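Local coordinates for protein albumin-1 (Psophocarpus tetragonolobus, PDB 1WBA) that serves as a 2S storage protein of the seed and belongs to the leguminous Kunitz-type protease inhibitor family, at residues 49-52 and 53-57. Numbering follows the deposited sequence.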
loop_
_atom_site.group_PDB
_atom_site.type_symbol
_atom_site.label_atom_id
_atom_site.label_comp_id
_atom_site.label_asym_id
_atom_site.label_seq_id
_atom_site.Cartn_x
_atom_site.Cartn_y
_atom_site.Cartn_z
ATOM N N SER A 49 -5.415 9.964 -1.371
ATOM C CA SER A 49 -5.793 11.297 -0.932
ATOM C C SER A 49 -6.648 12.136 -1.857
ATOM O O SER A 49 -6.418 12.209 -3.069
ATOM C CB SER A 49 -4.559 12.110 -0.552
ATOM O OG SER A 49 -4.921 13.273 0.195
ATOM N N THR A 50 -7.620 12.801 -1.238
ATOM C CA THR A 50 -8.489 13.725 -1.938
ATOM C C THR A 50 -8.188 15.116 -1.371
ATOM O O THR A 50 -8.923 16.064 -1.618
ATOM C CB THR A 50 -9.996 13.359 -1.750
ATOM O OG1 THR A 50 -10.290 13.211 -0.360
ATOM C CG2 THR A 50 -10.316 12.051 -2.456
ATOM N N ARG A 51 -7.092 15.256 -0.627
ATOM C CA ARG A 51 -6.752 16.561 -0.049
ATOM C C ARG A 51 -5.281 16.935 -0.192
ATOM O O ARG A 51 -4.729 17.667 0.627
ATOM C CB ARG A 51 -7.152 16.610 1.423
ATOM C CG ARG A 51 -6.435 15.595 2.292
ATOM C CD ARG A 51 -6.932 15.622 3.737
ATOM N NE ARG A 51 -6.242 14.618 4.539
ATOM C CZ ARG A 51 -6.002 14.700 5.841
ATOM N NH1 ARG A 51 -6.405 15.759 6.546
ATOM N NH2 ARG A 51 -5.313 13.727 6.426
ATOM N N ASN A 52 -4.652 16.416 -1.239
ATOM C CA ASN A 52 -3.243 16.686 -1.527
ATOM C C ASN A 52 -2.218 16.227 -0.495
ATOM O O ASN A 52 -1.139 16.814 -0.387
ATOM C CB ASN A 52 -3.029 18.168 -1.845
ATOM C CG ASN A 52 -3.915 18.646 -2.968
ATOM O OD1 ASN A 52 -3.913 18.077 -4.061
ATOM N ND2 ASN A 52 -4.729 19.659 -2.691
ATOM N N ILE A 53 -2.536 15.174 0.250
ATOM C CA ILE A 53 -1.583 14.632 1.220
ATOM C C ILE A 53 -0.903 13.444 0.536
ATOM O O ILE A 53 -1.534 12.730 -0.233
ATOM C CB ILE A 53 -2.274 14.084 2.506
ATOM C CG1 ILE A 53 -2.873 15.212 3.345
ATOM C CG2 ILE A 53 -1.279 13.305 3.344
ATOM C CD1 ILE A 53 -1.860 16.140 3.903
ATOM N N MET A 54 0.387 13.258 0.781
ATOM C CA MET A 54 1.104 12.125 0.211
ATOM C C MET A 54 2.152 11.664 1.192
ATOM O O MET A 54 3.287 12.156 1.192
ATOM C CB MET A 54 1.710 12.429 -1.171
ATOM C CG MET A 54 2.222 13.828 -1.407
ATOM S SD MET A 54 2.739 14.029 -3.138
ATOM C CE MET A 54 1.177 14.339 -3.974
ATOM N N TYR A 55 1.753 10.742 2.064
ATOM C CA TYR A 55 2.654 10.219 3.086
ATOM C C TYR A 55 3.719 9.263 2.519
ATOM O O TYR A 55 3.434 8.434 1.631
ATOM C CB TYR A 55 1.862 9.495 4.181
ATOM C CG TYR A 55 0.951 10.373 5.033
ATOM C CD1 TYR A 55 1.363 11.638 5.472
ATOM C CD2 TYR A 55 -0.309 9.917 5.439
ATOM C CE1 TYR A 55 0.547 12.415 6.305
ATOM C CE2 TYR A 55 -1.133 10.686 6.270
ATOM C CZ TYR A 55 -0.700 11.933 6.694
ATOM O OH TYR A 55 -1.507 12.693 7.508
ATOM N N ALA A 56 4.933 9.365 3.057
ATOM C CA ALA A 56 6.035 8.509 2.636
ATOM C C ALA A 56 5.926 7.206 3.413
ATOM O O ALA A 56 5.450 7.190 4.551
ATOM C CB ALA A 56 7.361 9.178 2.936
ATOM N N THR A 57 6.388 6.121 2.803
ATOM C CA THR A 57 6.358 4.804 3.411
ATOM C C THR A 57 7.698 4.077 3.249
ATOM O O THR A 57 8.417 4.286 2.261
ATOM C CB THR A 57 5.303 3.893 2.717
ATOM O OG1 THR A 57 5.446 4.000 1.293
ATOM C CG2 THR A 57 3.887 4.291 3.090
#
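Ile-53 sends its backbone N-H back to the hydroxyl of Ser-49, N to OG 3.1 Å and fairly straight at 159°. The same OG also takes the N-H of Arg-51, N to OG 3.1 Å, and is hydrogen-bonded to Asp-31 as well, so three polar groups grip the one oxygen of this buried serine. With OG swung anti to the serine's own N (chi1 -165°), the hydroxyl reaches into the turn and meets both amides. Without the hydroxyl, as with an alanine here, the N-H groups of Arg-51 and Ile-53 would probably lose their shared acceptor and the turn between them would be freer to flex.

The side chain of Ile-53 runs alongside that of Arg-51, pointing the same way. Its CG1 lies over one face of the guanidinium, 3.6 Å from Arg-51 NE, and packs against the arginine CG at 3.7 Å. That NE is held by a salt bridge to Asp-31, so the acid of strand 30-33 ties down both serine and arginine. The other branch of Ile-53 turns forward: CG2 sits 3.5 Å above the centre of the Tyr-55 ring, leaving the isoleucine wedged between guanidinium and phenol. Those two flat groups stand at 90° to each other, and Tyr-55 OH comes no nearer than 4.1 Å to Arg-51 NH2, a loose approach. By Thr-57 the chain has entered strand 56-61, where Thr-57 OG1 is hydrogen-bonded to Tyr-19 O.

Ser-49 accepting from the amide two residues on makes an ST turn, placed here in the surface loop linking strands 45-48 and 56-61 of the Kunitz-type beta-trefoil.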